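PDB 7PBG: FAD-binding oxidoreductase from Gulosibacter chungangensis, which uses a covalently bound FAD to oxidise 4-alkylphenols such as 4-ethylphenol, dehydrogenating the side chain to give 4-vinylphenol. Local coordinates for residues D8-E13 with Y77-H82; I59-T64 with Q68-I73; S223-C228 with D506-N511. All blocks are in the same frame, centred on the assembly; numbering follows the deposited sequence.

Interaction 1: residues D8-E13 with Y77-H82; sequences DGVSAE and YGIPLH. With FAD (flavin-adenine dinucleotide), chain C.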
# COMPACT_ATOMS: atom_id res chain seq x y z
N ASP A 8 33.93 13.66 -3.56
CA ASP A 8 34.31 14.86 -2.76
C ASP A 8 34.61 14.45 -1.30
O ASP A 8 33.82 13.69 -0.70
CB ASP A 8 33.21 15.92 -2.80
CG ASP A 8 33.09 16.59 -4.15
OD1 ASP A 8 33.99 16.38 -4.99
OD2 ASP A 8 32.11 17.32 -4.35
N GLY A 9 35.73 14.91 -0.74
CA GLY A 9 36.10 14.63 0.66
C GLY A 9 36.87 13.33 0.85
O GLY A 9 37.30 13.07 1.97
N VAL A 10 37.06 12.53 -0.20
CA VAL A 10 37.80 11.24 -0.09
C VAL A 10 39.01 11.35 -1.02
O VAL A 10 38.85 11.50 -2.24
CB VAL A 10 36.93 10.02 -0.46
CG1 VAL A 10 37.75 8.74 -0.45
CG2 VAL A 10 35.71 9.90 0.45
N SER A 11 40.18 11.25 -0.44
CA SER A 11 41.47 11.36 -1.13
C SER A 11 41.74 10.04 -1.87
O SER A 11 41.08 9.00 -1.55
CB SER A 11 42.54 11.64 -0.12
OG SER A 11 42.92 10.45 0.58
N ALA A 12 42.64 10.06 -2.85
CA ALA A 12 43.04 8.81 -3.54
C ALA A 12 43.59 7.78 -2.54
O ALA A 12 43.38 6.56 -2.73
CB ALA A 12 44.03 9.11 -4.64
N GLU A 13 44.36 8.22 -1.54
CA GLU A 13 44.97 7.29 -0.57
C GLU A 13 43.85 6.60 0.21
O GLU A 13 43.88 5.37 0.35
CB GLU A 13 45.96 8.07 0.31
CG GLU A 13 46.51 7.24 1.45
CD GLU A 13 47.38 8.09 2.35
OE1 GLU A 13 46.86 8.60 3.35
OE2 GLU A 13 48.56 8.32 1.97
N TYR A 77 35.05 4.70 5.82
CA TYR A 77 35.81 5.63 4.94
C TYR A 77 34.98 6.84 4.52
O TYR A 77 35.56 7.68 3.86
CB TYR A 77 36.32 4.89 3.71
CG TYR A 77 37.46 3.98 4.05
CD1 TYR A 77 38.74 4.49 4.19
CD2 TYR A 77 37.27 2.63 4.28
CE1 TYR A 77 39.80 3.69 4.58
CE2 TYR A 77 38.32 1.81 4.67
CZ TYR A 77 39.60 2.34 4.79
OH TYR A 77 40.64 1.51 5.15
N GLY A 78 33.67 6.86 4.77
CA GLY A 78 32.81 7.98 4.31
C GLY A 78 32.65 8.00 2.80
O GLY A 78 32.57 9.08 2.22
N ILE A 79 32.59 6.82 2.18
CA ILE A 79 32.46 6.66 0.71
C ILE A 79 31.00 6.41 0.37
O ILE A 79 30.44 5.45 0.90
CB ILE A 79 33.41 5.56 0.21
CG1 ILE A 79 34.87 6.04 0.33
CG2 ILE A 79 33.01 5.16 -1.19
CD1 ILE A 79 35.87 4.97 0.01
N PRO A 80 30.38 7.28 -0.45
CA PRO A 80 29.00 7.08 -0.90
C PRO A 80 28.85 5.86 -1.81
O PRO A 80 29.79 5.50 -2.58
CB PRO A 80 28.63 8.39 -1.57
CG PRO A 80 29.94 8.95 -2.05
CD PRO A 80 30.96 8.52 -1.02
N LEU A 81 27.70 5.19 -1.65
CA LEU A 81 27.34 3.94 -2.37
C LEU A 81 26.06 4.23 -3.16
O LEU A 81 25.18 4.95 -2.67
CB LEU A 81 27.08 2.80 -1.38
CG LEU A 81 28.22 2.37 -0.47
CD1 LEU A 81 27.76 1.24 0.44
CD2 LEU A 81 29.44 1.96 -1.29
N HIS A 82 25.93 3.59 -4.31
CA HIS A 82 24.65 3.54 -5.06
C HIS A 82 24.46 2.09 -5.40
O HIS A 82 25.32 1.51 -6.14
CB HIS A 82 24.65 4.46 -6.28
CG HIS A 82 23.43 4.31 -7.14
ND1 HIS A 82 22.14 4.22 -6.58
CD2 HIS A 82 23.30 4.27 -8.48
CE1 HIS A 82 21.27 4.15 -7.56
NE2 HIS A 82 21.97 4.14 -8.76
PA FAD C . 17.29 -0.63 -11.25
O1A FAD C . 18.03 0.31 -12.15
O2A FAD C . 18.01 -1.86 -10.75
O5B FAD C . 16.81 0.18 -10.00
C5B FAD C . 16.22 1.47 -10.12
C4B FAD C . 16.51 2.22 -8.84
O4B FAD C . 15.86 1.58 -7.71
C3B FAD C . 17.98 2.31 -8.42
O3B FAD C . 18.66 3.36 -9.11
C2B FAD C . 17.88 2.46 -6.90
O2B FAD C . 17.61 3.81 -6.58
C1B FAD C . 16.71 1.54 -6.57
N9A FAD C . 17.07 0.17 -6.32
C8A FAD C . 16.99 -0.85 -7.21
N7A FAD C . 17.37 -1.99 -6.69
C5A FAD C . 17.77 -1.68 -5.41
C6A FAD C . 18.22 -2.48 -4.35
N6A FAD C . 18.44 -3.79 -4.47
N1A FAD C . 18.52 -1.85 -3.19
C2A FAD C . 18.30 -0.51 -3.10
N3A FAD C . 17.84 0.33 -4.02
C4A FAD C . 17.59 -0.33 -5.17
N1 FAD C . 9.29 1.82 -16.32
C2 FAD C . 8.17 1.33 -15.82
O2 FAD C . 8.01 1.22 -14.58
N3 FAD C . 7.20 0.85 -16.61
C4 FAD C . 7.25 0.92 -17.98
O4 FAD C . 6.36 0.40 -18.66
C4X FAD C . 8.39 1.47 -18.55
N5 FAD C . 8.43 1.56 -19.85
C5X FAD C . 9.58 2.10 -20.39
C6 FAD C . 9.66 2.17 -21.79
C7 FAD C . 10.79 2.65 -22.42
C7M FAD C . 10.84 2.69 -23.93
C8 FAD C . 11.89 3.05 -21.63
C8M FAD C . 13.14 3.57 -22.27
C9 FAD C . 11.80 3.01 -20.25
C9A FAD C . 10.66 2.52 -19.59
N10 FAD C . 10.56 2.42 -18.21
C10 FAD C . 9.42 1.87 -17.64
C1' FAD C . 11.70 2.77 -17.31
C2' FAD C . 12.64 1.59 -17.03
O2' FAD C . 12.92 0.83 -18.26
C3' FAD C . 12.11 0.55 -16.02
O3' FAD C . 11.51 1.19 -14.93
C4' FAD C . 13.16 -0.45 -15.49
O4' FAD C . 12.51 -1.65 -15.03
C5' FAD C . 13.96 0.16 -14.37
O5' FAD C . 15.30 -0.37 -14.33
P FAD C . 15.67 -1.63 -13.43
O1P FAD C . 16.94 -2.22 -13.96
O2P FAD C . 14.45 -2.49 -13.39
O3P FAD C . 15.91 -1.02 -11.97
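Val10 sets its two methyl groups down on the turn that follows helix 64-77, and Ile79 is its main partner there. From CB, which leaves the backbone in the direction of 77-82, the side chain forks. Val10 CG1, anti to the backbone N (chi1 175°), reaches Ile79 CG1 at 4.0 Å. Val10 CG2, the other prong, lies beside the backbone N and meets more: the same Ile79 CG1, also at 4.0 Å, the carbonyl oxygen of Gly78, with Val10 CG2 to Gly78 O at 3.7 Å, and, more loosely, the carbonyl oxygen of Tyr77. Ile79 CG1 is thus touched by both prongs, and the two side chains cross at about a right angle. Ile79 starts off to one side of Val10, and its CG1 makes the approach.

The surface under Val10 is shaped by a Schellman motif. Gly78, with positive phi, is its C-prime residue and ends the helix, with Ile79 N bonded to Ala74 O and Gly78 N to Asn75 O. On the other segment Ser11 is the N-cap of helix 12-26, whose Phe15 and Ala18 also pack on Ile79, while Tyr77 OH is hydrogen-bonded to Glu21 of that helix. At the far end of 77-82, His82 belongs to the FAD site: its ring presents an edge, in plane, to the adenosine ribose, with the ring carbon His82 CE1 coming within 3.1 Å of the hydroxyl oxygen FAD O3B.

The contact proper buries 115 Å² and consists of methyl and methylene groups against one another and against carbonyl oxygens. Such dispersion contacts have little directionality, so the join rests on fit of shape, while the polar ties nearby are the Schellman bonds and the Tyr77-Glu21 hydrogen bond.

Interaction 2: residues I59-T64 with Q68-I73; sequences IWPGST and QVIVRI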
# COMPACT_ATOMS: atom_id res chain seq x y z
N ILE A 59 31.17 -2.79 -7.70
CA ILE A 59 31.36 -4.03 -6.92
C ILE A 59 30.18 -4.94 -7.23
O ILE A 59 29.03 -4.47 -7.26
CB ILE A 59 31.44 -3.72 -5.42
CG1 ILE A 59 32.54 -2.70 -5.10
CG2 ILE A 59 31.58 -5.01 -4.64
CD1 ILE A 59 32.61 -2.29 -3.64
N TRP A 60 30.49 -6.21 -7.39
CA TRP A 60 29.52 -7.29 -7.63
C TRP A 60 29.42 -8.13 -6.38
O TRP A 60 30.08 -9.17 -6.25
CB TRP A 60 30.01 -8.09 -8.84
CG TRP A 60 30.04 -7.28 -10.08
CD1 TRP A 60 29.10 -6.41 -10.53
CD2 TRP A 60 31.08 -7.28 -11.08
NE1 TRP A 60 29.47 -5.88 -11.74
CE2 TRP A 60 30.68 -6.39 -12.10
CE3 TRP A 60 32.30 -7.96 -11.20
CZ2 TRP A 60 31.46 -6.13 -13.22
CZ3 TRP A 60 33.07 -7.72 -12.32
CH2 TRP A 60 32.63 -6.84 -13.32
N PRO A 61 28.59 -7.74 -5.40
CA PRO A 61 28.41 -8.56 -4.23
C PRO A 61 27.71 -9.89 -4.52
O PRO A 61 26.87 -9.93 -5.42
CB PRO A 61 27.57 -7.72 -3.26
CG PRO A 61 27.18 -6.47 -4.00
CD PRO A 61 27.80 -6.50 -5.38
N GLY A 62 28.08 -10.91 -3.75
CA GLY A 62 27.68 -12.30 -3.98
C GLY A 62 26.56 -12.75 -3.06
O GLY A 62 26.05 -13.87 -3.29
N SER A 63 26.18 -11.93 -2.07
CA SER A 63 25.33 -12.35 -0.92
C SER A 63 24.95 -11.13 -0.09
O SER A 63 25.65 -10.11 -0.15
CB SER A 63 25.99 -13.35 -0.06
OG SER A 63 27.04 -12.73 0.67
N THR A 64 23.91 -11.26 0.71
CA THR A 64 23.53 -10.25 1.72
C THR A 64 24.78 -9.95 2.60
O THR A 64 25.05 -8.76 2.89
CB THR A 64 22.37 -10.75 2.57
OG1 THR A 64 21.30 -11.04 1.66
CG2 THR A 64 21.94 -9.70 3.59
N GLN A 68 26.52 -6.36 3.47
CA GLN A 68 26.74 -5.83 4.84
C GLN A 68 28.19 -5.35 5.00
O GLN A 68 28.40 -4.29 5.59
CB GLN A 68 26.45 -6.86 5.92
CG GLN A 68 25.03 -7.39 5.84
CD GLN A 68 24.84 -8.43 6.91
OE1 GLN A 68 24.94 -9.63 6.63
NE2 GLN A 68 24.65 -7.98 8.15
N VAL A 69 29.15 -6.16 4.60
CA VAL A 69 30.58 -5.84 4.83
C VAL A 69 30.94 -4.64 3.97
O VAL A 69 31.69 -3.78 4.47
CB VAL A 69 31.55 -7.03 4.62
CG1 VAL A 69 31.51 -7.60 3.25
CG2 VAL A 69 32.99 -6.65 4.98
N ILE A 70 30.44 -4.55 2.74
CA ILE A 70 30.69 -3.35 1.87
C ILE A 70 30.14 -2.08 2.55
O ILE A 70 30.82 -1.02 2.57
CB ILE A 70 30.09 -3.54 0.47
CG1 ILE A 70 30.83 -4.62 -0.31
CG2 ILE A 70 30.02 -2.23 -0.31
CD1 ILE A 70 29.98 -5.27 -1.39
N VAL A 71 28.95 -2.17 3.11
CA VAL A 71 28.32 -0.98 3.76
C VAL A 71 29.15 -0.55 4.98
O VAL A 71 29.30 0.67 5.21
CB VAL A 71 26.87 -1.32 4.13
CG1 VAL A 71 26.31 -0.24 5.06
CG2 VAL A 71 26.01 -1.44 2.88
N ARG A 72 29.64 -1.52 5.76
CA ARG A 72 30.43 -1.22 6.98
C ARG A 72 31.70 -0.49 6.55
O ARG A 72 32.03 0.53 7.17
CB ARG A 72 30.75 -2.49 7.76
CG ARG A 72 29.52 -3.06 8.44
CD ARG A 72 29.81 -4.44 8.98
NE ARG A 72 28.59 -5.06 9.45
CZ ARG A 72 28.28 -6.35 9.33
NH1 ARG A 72 29.08 -7.18 8.69
NH2 ARG A 72 27.14 -6.78 9.81
N ILE A 73 32.39 -1.04 5.55
CA ILE A 73 33.63 -0.41 5.01
C ILE A 73 33.28 1.00 4.52
O ILE A 73 34.06 1.94 4.76
CB ILE A 73 34.29 -1.27 3.93
CG1 ILE A 73 34.82 -2.58 4.52
CG2 ILE A 73 35.38 -0.50 3.20
CD1 ILE A 73 35.05 -3.67 3.50
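Ile70, Thr64 and Gln68 lose the most surface where the first turns of helix 64-77 face the loop leading into it. Ile70 points from the helix toward 59-64 and works through its terminal methyl. Its CG1 lies anti to the carbonyl carbon (chi1 -68°) and the chain runs on extended, carrying Ile70 CD1 to 3.6 Å from Ile59 CG2 and 3.9 Å from Pro61 CB. Ile59 and Ile70 lie alongside each other, running in opposite senses, whereas the Pro61 ring crosses Ile70 at about a right angle.

Thr64 and Gln68 meet one helical turn apart. Gln68 N donates to Thr64 O over 2.9 Å, with an N-H...O angle of 158°, and Gln68 CG rests 3.3 Å from the same Thr64 O. Their polar ends look elsewhere: Thr64 OG1 is hydrogen-bonded to Glu183 OE1 and Gln68 NE2 to Gly189 O. Ser63 is the N-cap, its OG accepting from Asp66 N.

Strand 57-59, a loop ending in the Ser63 N-cap and helix 64-77 packed back over the strand form the first half of a beta-alpha-beta crossover to parallel strand 81-84, with strand 103-106 between the two, within the FAD-binding domain of the PCMH type.

Interaction 3: residues S223-C228 with D506-N511; sequences SNFGIC and DALDPN. With FAD (flavin-adenine dinucleotide), chain C.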
# COMPACT_ATOMS: atom_id res chain seq x y z
N SER A 223 14.22 6.07 -2.66
CA SER A 223 14.89 6.65 -1.47
C SER A 223 16.27 6.06 -1.36
O SER A 223 16.68 5.23 -2.20
CB SER A 223 14.04 6.36 -0.22
OG SER A 223 14.05 4.95 -0.01
N ASN A 224 16.99 6.51 -0.34
CA ASN A 224 18.38 6.12 -0.10
C ASN A 224 18.52 5.67 1.36
O ASN A 224 19.40 6.18 2.11
CB ASN A 224 19.25 7.28 -0.54
CG ASN A 224 18.83 8.60 0.07
OD1 ASN A 224 17.88 8.69 0.86
ND2 ASN A 224 19.53 9.66 -0.35
N PHE A 225 17.72 4.70 1.79
CA PHE A 225 17.66 4.31 3.22
C PHE A 225 18.16 2.88 3.44
O PHE A 225 18.52 2.50 4.57
CB PHE A 225 16.24 4.42 3.75
CG PHE A 225 15.62 5.79 3.68
CD1 PHE A 225 16.39 6.94 3.58
CD2 PHE A 225 14.24 5.90 3.64
CE1 PHE A 225 15.77 8.18 3.54
CE2 PHE A 225 13.63 7.14 3.57
CZ PHE A 225 14.40 8.27 3.53
N GLY A 226 18.26 2.09 2.38
CA GLY A 226 18.71 0.71 2.56
C GLY A 226 19.00 0.07 1.25
O GLY A 226 18.68 0.65 0.21
N ILE A 227 19.50 -1.16 1.31
CA ILE A 227 19.82 -1.99 0.12
C ILE A 227 19.01 -3.30 0.19
O ILE A 227 19.21 -4.10 1.09
CB ILE A 227 21.32 -2.19 -0.01
CG1 ILE A 227 22.06 -0.85 -0.00
CG2 ILE A 227 21.64 -3.06 -1.22
CD1 ILE A 227 23.57 -1.00 0.04
N CYS A 228 18.09 -3.50 -0.74
CA CYS A 228 17.22 -4.68 -0.75
C CYS A 228 17.98 -5.89 -1.37
O CYS A 228 18.64 -5.74 -2.40
CB CYS A 228 16.00 -4.41 -1.58
SG CYS A 228 14.82 -5.77 -1.49
N ASP A 506 18.65 10.92 8.08
CA ASP A 506 19.74 11.10 9.07
C ASP A 506 19.55 10.09 10.20
O ASP A 506 20.56 9.69 10.78
CB ASP A 506 19.85 12.53 9.56
CG ASP A 506 20.16 13.57 8.48
OD1 ASP A 506 20.91 13.27 7.52
OD2 ASP A 506 19.66 14.71 8.63
N ALA A 507 18.32 9.64 10.44
CA ALA A 507 17.98 8.61 11.45
C ALA A 507 18.55 7.27 10.99
O ALA A 507 19.20 6.60 11.79
CB ALA A 507 16.49 8.53 11.65
N LEU A 508 18.34 6.94 9.73
CA LEU A 508 18.63 5.59 9.23
C LEU A 508 20.02 5.54 8.61
O LEU A 508 20.51 4.40 8.40
CB LEU A 508 17.56 5.23 8.20
CG LEU A 508 16.15 5.02 8.75
CD1 LEU A 508 15.24 4.56 7.63
CD2 LEU A 508 16.13 4.01 9.88
N ASP A 509 20.61 6.68 8.28
CA ASP A 509 21.92 6.72 7.59
C ASP A 509 22.72 7.88 8.18
O ASP A 509 22.93 8.90 7.52
CB ASP A 509 21.73 6.79 6.08
CG ASP A 509 23.03 6.73 5.26
OD1 ASP A 509 24.12 6.48 5.85
OD2 ASP A 509 22.94 7.02 4.06
N PRO A 510 23.17 7.77 9.44
CA PRO A 510 23.80 8.91 10.12
C PRO A 510 25.06 9.39 9.42
O PRO A 510 25.35 10.54 9.55
CB PRO A 510 24.14 8.41 11.54
CG PRO A 510 23.83 6.93 11.56
CD PRO A 510 22.98 6.62 10.34
N ASN A 511 25.82 8.48 8.76
CA ASN A 511 27.05 8.88 8.06
C ASN A 511 26.73 9.33 6.61
O ASN A 511 27.66 9.75 5.90
CB ASN A 511 28.07 7.76 8.09
CG ASN A 511 28.57 7.52 9.49
OD1 ASN A 511 28.78 8.47 10.26
ND2 ASN A 511 28.77 6.26 9.82
PA FAD C . 17.29 -0.63 -11.25
O1A FAD C . 18.03 0.31 -12.15
O2A FAD C . 18.01 -1.86 -10.75
O5B FAD C . 16.81 0.18 -10.00
C5B FAD C . 16.22 1.47 -10.12
C4B FAD C . 16.51 2.22 -8.84
O4B FAD C . 15.86 1.58 -7.71
C3B FAD C . 17.98 2.31 -8.42
O3B FAD C . 18.66 3.36 -9.11
C2B FAD C . 17.88 2.46 -6.90
O2B FAD C . 17.61 3.81 -6.58
C1B FAD C . 16.71 1.54 -6.57
N9A FAD C . 17.07 0.17 -6.32
C8A FAD C . 16.99 -0.85 -7.21
N7A FAD C . 17.37 -1.99 -6.69
C5A FAD C . 17.77 -1.68 -5.41
C6A FAD C . 18.22 -2.48 -4.35
N6A FAD C . 18.44 -3.79 -4.47
N1A FAD C . 18.52 -1.85 -3.19
C2A FAD C . 18.30 -0.51 -3.10
N3A FAD C . 17.84 0.33 -4.02
C4A FAD C . 17.59 -0.33 -5.17
N1 FAD C . 9.29 1.82 -16.32
C2 FAD C . 8.17 1.33 -15.82
O2 FAD C . 8.01 1.22 -14.58
N3 FAD C . 7.20 0.85 -16.61
C4 FAD C . 7.25 0.92 -17.98
O4 FAD C . 6.36 0.40 -18.66
C4X FAD C . 8.39 1.47 -18.55
N5 FAD C . 8.43 1.56 -19.85
C5X FAD C . 9.58 2.10 -20.39
C6 FAD C . 9.66 2.17 -21.79
C7 FAD C . 10.79 2.65 -22.42
C7M FAD C . 10.84 2.69 -23.93
C8 FAD C . 11.89 3.05 -21.63
C8M FAD C . 13.14 3.57 -22.27
C9 FAD C . 11.80 3.01 -20.25
C9A FAD C . 10.66 2.52 -19.59
N10 FAD C . 10.56 2.42 -18.21
C10 FAD C . 9.42 1.87 -17.64
C1' FAD C . 11.70 2.77 -17.31
C2' FAD C . 12.64 1.59 -17.03
O2' FAD C . 12.92 0.83 -18.26
C3' FAD C . 12.11 0.55 -16.02
O3' FAD C . 11.51 1.19 -14.93
C4' FAD C . 13.16 -0.45 -15.49
O4' FAD C . 12.51 -1.65 -15.03
C5' FAD C . 13.96 0.16 -14.37
O5' FAD C . 15.30 -0.37 -14.33
P FAD C . 15.67 -1.63 -13.43
O1P FAD C . 16.94 -2.22 -13.96
O2P FAD C . 14.45 -2.49 -13.39
O3P FAD C . 15.91 -1.02 -11.97
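Leu508 at the end of helix 492-508 meets Phe225 at the root of its ring. The two side chains cross obliquely, and the touching is done by one methyl: Leu508 CD1 lies 4.0 Å from Phe225 CB and 4.2 Å from Phe225 CG. With its CG anti to the carbonyl carbon, the phenyl group is swung to the side of its own backbone N, and one of its faces receives Ser223 CB near the rim. The side chain of Leu508 leaves its backbone toward 223-228.

Asp509, the first residue to leave the helical conformation, also starts its side chain toward 223-228. Its CG stands anti to the backbone N (chi1 -176°), which brings Asp509 OD2 to 4.1 Å from Asn224 O. Between two acceptors this is proximity and not a bond; Lys505 NZ serves both, as a salt bridge to Asp509 OD2 and a hydrogen bond to Asn224 O. The carboxylate is held further by the backbone N atoms of Ile513 and Leu514. Lys505 and these amides would probably favour its ionised form.

A few residues on, the same segment reads the adenine of FAD with its backbone. Cys228 N donates to FAD N1A at 3.0 Å, and FAD N6A donates to Cys228 O at 2.9 Å, with N-H...acceptor angles of 154° and 153°; this pairing recognises the amino and ring nitrogens together.

The contact joins the C-terminal end of helix 492-508 to the entry into strand 226-237, which pairs with strand 179-186. Helix 64-77 packs on Ile227 and helix 158-163 on Cys228, while Pro214 of the second subunit lies against Ser223 and Phe225.

From the N terminus, interaction 1 opens at 8-13 and closes at 77-82, bringing the segment that leads into helix 12-26 to the turn between helix 64-77 and strand 81-84. Interaction 2 is local and falls wholly within that span, folding the N-terminal half of helix 64-77 onto the loop after strand 57-59. The two meet where Leu81 packs on Ile70 and Val71. Interaction 3 follows in series and closes a far longer loop, from 223-228 to 506-511, tying the approach to strand 226-237 to the end of helix 492-508. Val71 touches Ile227, linking interactions 2 and 3, while interactions 1 and 3 both reach FAD, at its ribose and adenine respectively.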